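HIT family hydrolase (Legionella pneumophila subsp. pneumophila, PDB 6D6J) binds zinc and is probably a hydrolase of the histidine triad (HIT) family, many of whose members act on nucleotide phosphate bonds through a histidine-AMP intermediate. Local coordinates at residues B[11-16]-B[45-50]; B[30-35]-B[65-70]. One frame throughout, in Å; residues are numbered along the deposited sequence.

Contact 1: B[11-16]-B[45-50]. With ZN (zinc ion), chain G.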
loop_
_atom_site.group_PDB
_atom_site.type_symbol
_atom_site.label_atom_id
_atom_site.label_comp_id
_atom_site.label_asym_id
_atom_site.label_seq_id
_atom_site.Cartn_x
_atom_site.Cartn_y
_atom_site.Cartn_z
ATOM N N CYS B 11 6.594 20.073 -9.293
ATOM C CA CYS B 11 6.491 18.804 -8.572
ATOM C C CYS B 11 7.861 18.126 -8.512
ATOM O O CYS B 11 8.475 17.863 -9.547
ATOM C CB CYS B 11 5.485 17.903 -9.280
ATOM S SG CYS B 11 5.463 16.216 -8.613
ATOM N N LEU B 12 8.326 17.814 -7.296
ATOM C CA LEU B 12 9.646 17.209 -7.127
ATOM C C LEU B 12 9.752 15.874 -7.856
ATOM O O LEU B 12 10.788 15.565 -8.464
ATOM C CB LEU B 12 9.905 16.995 -5.637
ATOM C CG LEU B 12 11.247 16.373 -5.260
ATOM C CD1 LEU B 12 12.342 17.353 -5.587
ATOM C CD2 LEU B 12 11.292 16.036 -3.778
ATOM N N PHE B 13 8.697 15.058 -7.799
ATOM C CA PHE B 13 8.790 13.737 -8.404
ATOM C C PHE B 13 8.690 13.790 -9.917
ATOM O O PHE B 13 9.323 12.967 -10.590
ATOM C CB PHE B 13 7.759 12.792 -7.790
ATOM C CG PHE B 13 8.082 12.376 -6.363
ATOM C CD1 PHE B 13 9.254 12.786 -5.734
ATOM C CD2 PHE B 13 7.198 11.594 -5.651
ATOM C CE1 PHE B 13 9.542 12.393 -4.424
ATOM C CE2 PHE B 13 7.479 11.207 -4.330
ATOM C CZ PHE B 13 8.650 11.608 -3.719
ATOM N N CYS B 14 7.941 14.757 -10.474
ATOM C CA CYS B 14 8.007 14.963 -11.915
ATOM C C CYS B 14 9.410 15.376 -12.329
ATOM O O CYS B 14 9.930 14.907 -13.348
ATOM C CB CYS B 14 6.979 16.008 -12.352
ATOM S SG CYS B 14 5.265 15.382 -12.454
ATOM N N LYS B 15 10.051 16.241 -11.541
ATOM C CA LYS B 15 11.419 16.636 -11.866
ATOM C C LYS B 15 12.366 15.446 -11.851
ATOM O O LYS B 15 13.229 15.324 -12.738
ATOM C CB LYS B 15 11.898 17.733 -10.924
ATOM C CG LYS B 15 11.213 19.075 -11.166
ATOM C CD LYS B 15 11.698 20.109 -10.161
ATOM C CE LYS B 15 10.927 21.419 -10.256
ATOM N NZ LYS B 15 11.282 22.346 -9.140
ATOM N N ILE B 16 12.227 14.557 -10.860
ATOM C CA ILE B 16 13.040 13.346 -10.832
ATOM C C ILE B 16 12.749 12.489 -12.054
ATOM O O ILE B 16 13.667 11.987 -12.712
ATOM C CB ILE B 16 12.812 12.580 -9.516
ATOM C CG1 ILE B 16 13.426 13.375 -8.347
ATOM C CG2 ILE B 16 13.406 11.168 -9.592
ATOM C CD1 ILE B 16 13.141 12.808 -6.954
ATOM N N HIS B 45 14.999 1.803 1.608
ATOM C CA HIS B 45 13.731 2.525 1.487
ATOM C C HIS B 45 13.616 3.049 0.059
ATOM O O HIS B 45 14.342 3.968 -0.348
ATOM C CB HIS B 45 13.678 3.644 2.528
ATOM C CG HIS B 45 12.373 4.367 2.609
ATOM N ND1 HIS B 45 12.106 5.233 3.648
ATOM C CD2 HIS B 45 11.295 4.405 1.785
ATOM C CE1 HIS B 45 10.915 5.773 3.463
ATOM N NE2 HIS B 45 10.394 5.280 2.348
ATOM N N LEU B 46 12.708 2.459 -0.707
ATOM C CA LEU B 46 12.527 2.783 -2.113
ATOM C C LEU B 46 11.149 3.396 -2.319
ATOM O O LEU B 46 10.217 3.167 -1.541
ATOM C CB LEU B 46 12.719 1.529 -2.982
ATOM C CG LEU B 46 14.084 0.846 -2.759
ATOM C CD1 LEU B 46 14.160 -0.508 -3.432
ATOM C CD2 LEU B 46 15.249 1.728 -3.208
ATOM N N LEU B 47 11.030 4.169 -3.394
ATOM C CA LEU B 47 9.784 4.806 -3.800
ATOM C C LEU B 47 9.450 4.345 -5.209
ATOM O O LEU B 47 10.322 4.348 -6.085
ATOM C CB LEU B 47 9.955 6.331 -3.819
ATOM C CG LEU B 47 10.345 6.926 -2.465
ATOM C CD1 LEU B 47 10.694 8.400 -2.577
ATOM C CD2 LEU B 47 9.241 6.712 -1.451
ATOM N N ILE B 48 8.202 3.933 -5.432
ATOM C CA ILE B 48 7.735 3.511 -6.752
ATOM C C ILE B 48 6.645 4.490 -7.161
ATOM O O ILE B 48 5.656 4.669 -6.432
ATOM C CB ILE B 48 7.230 2.051 -6.772
ATOM C CG1 ILE B 48 8.274 1.048 -6.215
ATOM C CG2 ILE B 48 6.876 1.650 -8.209
ATOM C CD1 ILE B 48 8.324 0.887 -4.709
ATOM N N ILE B 49 6.841 5.150 -8.299
ATOM C CA ILE B 49 5.939 6.225 -8.729
ATOM C C ILE B 49 5.442 5.989 -10.148
ATOM O O ILE B 49 6.150 5.386 -10.976
ATOM C CB ILE B 49 6.586 7.626 -8.633
ATOM C CG1 ILE B 49 7.687 7.848 -9.699
ATOM C CG2 ILE B 49 7.097 7.879 -7.232
ATOM C CD1 ILE B 49 8.087 9.302 -9.835
ATOM N N PRO B 50 4.259 6.489 -10.488
ATOM C CA PRO B 50 3.923 6.640 -11.909
ATOM C C PRO B 50 4.720 7.790 -12.511
ATOM O O PRO B 50 5.020 8.780 -11.836
ATOM C CB PRO B 50 2.429 6.986 -11.870
ATOM C CG PRO B 50 2.255 7.764 -10.591
ATOM C CD PRO B 50 3.285 7.178 -9.615
HETATM ZN ZN ZN G . 4.467 15.068 -10.331
#
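The F13 ring meets L47 and I49 obliquely. CD1 of L47 lies 4.0 Å from CZ of F13, at the far end of the ring. CG2 of I49 lies 4.0 Å from CD2 of F13, nearer the root of the side chain. L47 and F13 cross at about a right angle. F35 turns its edge to a face of F13, on the same side of the ring as the two methyls. The H107 ring is also edge-to-face with F13.

The torsions explain the two ends. F13 carries CG beside its backbone N (chi1 -72°), and this sends the ring out from helix 12-17 toward the sheet. I49 has CG1 between its backbone N and carbonyl carbon (chi1 71°). Its two branches divide the work: CG2 takes the ring, while CD1 reaches the backbone, 3.9 Å from F13 O. L47 and I49 are two apart on the strand, so both side chains rise from the same side of the sheet.

The helix start is held by the zinc site. C11 is the N-cap, and its SG accepts a bond from C14 N at 3.4 Å, with an N-H...S angle of 164°. The SG atoms of C11 and C14 each bind the zinc ion at 2.3 Å. H53 and H105 complete the site through their ND1 atoms. P50 O is hydrogen-bonded to H105 NE2, which probably orients H105 for the metal.

The C14 N-H probably tempers the negative charge on the C11 thiolate. The contact itself is apolar packing, and it joins the zinc-bound helix start to the sheet beside H107, the predicted nucleotidylated histidine.

Contact 2: B[30-35]-B[65-70]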
loop_
_atom_site.group_PDB
_atom_site.type_symbol
_atom_site.label_atom_id
_atom_site.label_comp_id
_atom_site.label_asym_id
_atom_site.label_seq_id
_atom_site.Cartn_x
_atom_site.Cartn_y
_atom_site.Cartn_z
ATOM N N LYS B 30 8.157 2.025 -19.260
ATOM C CA LYS B 30 7.497 3.123 -19.966
ATOM C C LYS B 30 6.558 3.931 -19.079
ATOM O O LYS B 30 6.252 5.079 -19.412
ATOM C CB LYS B 30 6.687 2.582 -21.147
ATOM C CG LYS B 30 7.469 1.722 -22.119
ATOM C CD LYS B 30 8.430 2.531 -22.939
ATOM C CE LYS B 30 8.924 1.700 -24.115
ATOM N NZ LYS B 30 9.507 2.564 -25.170
ATOM N N ASN B 31 6.097 3.368 -17.963
ATOM C CA ASN B 31 5.062 3.997 -17.149
ATOM C C ASN B 31 5.449 4.276 -15.712
ATOM O O ASN B 31 4.775 5.080 -15.061
ATOM C CB ASN B 31 3.823 3.102 -17.123
ATOM C CG ASN B 31 3.324 2.824 -18.491
ATOM O OD1 ASN B 31 2.932 3.743 -19.192
ATOM N ND2 ASN B 31 3.381 1.565 -18.906
ATOM N N ILE B 32 6.471 3.614 -15.192
ATOM C CA ILE B 32 6.754 3.548 -13.765
ATOM C C ILE B 32 8.238 3.796 -13.558
ATOM O O ILE B 32 9.070 3.369 -14.369
ATOM C CB ILE B 32 6.316 2.171 -13.198
ATOM C CG1 ILE B 32 4.783 2.075 -13.202
ATOM C CG2 ILE B 32 6.916 1.901 -11.803
ATOM C CD1 ILE B 32 4.223 0.700 -12.988
ATOM N N LEU B 33 8.574 4.494 -12.473
ATOM C CA LEU B 33 9.955 4.721 -12.077
ATOM C C LEU B 33 10.096 4.388 -10.598
ATOM O O LEU B 33 9.186 4.660 -9.807
ATOM C CB LEU B 33 10.302 6.209 -12.279
ATOM C CG LEU B 33 11.751 6.636 -12.081
ATOM C CD1 LEU B 33 12.605 6.124 -13.244
ATOM C CD2 LEU B 33 11.854 8.134 -11.962
ATOM N N ALA B 34 11.230 3.809 -10.214
ATOM C CA ALA B 34 11.505 3.554 -8.805
ATOM C C ALA B 34 12.882 4.086 -8.460
ATOM O O ALA B 34 13.823 3.954 -9.250
ATOM C CB ALA B 34 11.420 2.073 -8.442
ATOM N N PHE B 35 12.999 4.686 -7.280
ATOM C CA PHE B 35 14.241 5.334 -6.878
ATOM C C PHE B 35 14.333 5.340 -5.359
ATOM O O PHE B 35 13.342 5.130 -4.652
ATOM C CB PHE B 35 14.358 6.755 -7.476
ATOM C CG PHE B 35 13.189 7.649 -7.172
ATOM C CD1 PHE B 35 12.059 7.634 -7.978
ATOM C CD2 PHE B 35 13.229 8.524 -6.094
ATOM C CE1 PHE B 35 10.983 8.464 -7.695
ATOM C CE2 PHE B 35 12.149 9.348 -5.809
ATOM C CZ PHE B 35 11.033 9.316 -6.611
ATOM N N SER B 65 -6.548 2.938 -12.388
ATOM C CA SER B 65 -6.442 1.934 -11.333
ATOM C C SER B 65 -5.512 0.794 -11.710
ATOM O O SER B 65 -4.842 0.251 -10.833
ATOM C CB SER B 65 -7.818 1.421 -10.911
ATOM O OG SER B 65 -8.422 0.695 -11.968
ATOM N N GLU B 66 -5.440 0.429 -12.994
ATOM C CA GLU B 66 -4.480 -0.582 -13.427
ATOM C C GLU B 66 -3.043 -0.102 -13.231
ATOM O O GLU B 66 -2.187 -0.858 -12.760
ATOM C CB GLU B 66 -4.743 -0.952 -14.887
ATOM C CG GLU B 66 -3.735 -1.981 -15.420
ATOM C CD GLU B 66 -4.063 -2.454 -16.817
ATOM O OE1 GLU B 66 -4.358 -3.659 -16.996
ATOM O OE2 GLU B 66 -4.035 -1.618 -17.740
ATOM N N LEU B 67 -2.764 1.157 -13.576
ATOM C CA LEU B 67 -1.458 1.741 -13.292
ATOM C C LEU B 67 -1.113 1.642 -11.806
ATOM O O LEU B 67 0.010 1.270 -11.436
ATOM C CB LEU B 67 -1.450 3.195 -13.775
ATOM C CG LEU B 67 -0.229 4.033 -13.426
ATOM C CD1 LEU B 67 1.045 3.499 -14.086
ATOM C CD2 LEU B 67 -0.491 5.483 -13.843
ATOM N N LEU B 68 -2.077 1.950 -10.938
ATOM C CA LEU B 68 -1.829 1.873 -9.502
ATOM C C LEU B 68 -1.527 0.437 -9.072
ATOM O O LEU B 68 -0.592 0.191 -8.293
ATOM C CB LEU B 68 -3.024 2.445 -8.733
ATOM C CG LEU B 68 -2.759 2.650 -7.233
ATOM C CD1 LEU B 68 -1.712 3.738 -6.997
ATOM C CD2 LEU B 68 -4.049 2.981 -6.493
ATOM N N ALA B 69 -2.291 -0.531 -9.584
ATOM C CA ALA B 69 -2.002 -1.929 -9.278
ATOM C C ALA B 69 -0.629 -2.325 -9.792
ATOM O O ALA B 69 0.091 -3.090 -9.141
ATOM C CB ALA B 69 -3.072 -2.821 -9.896
ATOM N N ASN B 70 -0.233 -1.791 -10.947
ATOM C CA ASN B 70 1.061 -2.145 -11.518
ATOM C C ASN B 70 2.212 -1.539 -10.730
ATOM O O ASN B 70 3.305 -2.119 -10.691
ATOM C CB ASN B 70 1.106 -1.768 -12.996
ATOM C CG ASN B 70 0.313 -2.734 -13.845
ATOM O OD1 ASN B 70 0.020 -3.852 -13.411
ATOM N ND2 ASN B 70 -0.061 -2.306 -15.026
#
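L67 reaches across to N31 and I32 with one methyl, CD1. That methyl lies 4.1 Å from both CG1 of I32 and CB of N31. It therefore touches the last loop residue and the first residue of the strand. The side chains of L67 and I32 run alongside each other, pointing opposite ways. The L67 CB does not point at the strand, but CG lies anti to the backbone N (chi1 173°) and the end of the side chain swings nearer.

I32 uses its longer branch. CG1 is anti to the carbonyl carbon (chi1 -70°), and the chain stays extended to CD1 (chi2 166°). The CG1 carbon meets L67, while CD1 goes on to the next helical turn. There it lies 4.0 Å from CB of N70 and 3.8 Å from the backbone O of N70. N31 and N70 meet the other segment through their CB atoms. The interaction is van der Waals packing, with the aliphatic roots of the two asparagines bordering the leucine-isoleucine pair.

Other partners surround this pair. D29 OD1 accepts from the backbone N of both N31 and I32, which probably steadies the loop leading into the strand. L67 also touches P50, at the end of the next strand. I32 packs on I48 of that strand and on I71. On the helix, L68, A69 and N70 pack against the second subunit, where A69 meets its own counterpart. Helix 62-81 sits between the sheet and the dimer partner, and this contact joins the beginning of strand 32-36 to the first turns of that helix.

How the contacts relate
The centres of contact 1 and contact 2 are 11 Å apart, and both reach the same antiparallel sheet. Strands 32-36 and 44-50 are neighbours in it. They are joined by probable backbone hydrogen bonds, L47 N to F35 O and I49 N to L33 O, each 2.8 Å. Helix 12-17 packs on one face and helix 62-81 on the other, so side chains alternating along strand 44-50 serve opposite sides. Along the chain the segments alternate: 11-16, 30-35, 45-50, 65-70. Together the contacts tie the zinc side of the HIT fold, through the sheet, to the helix at the subunit interface.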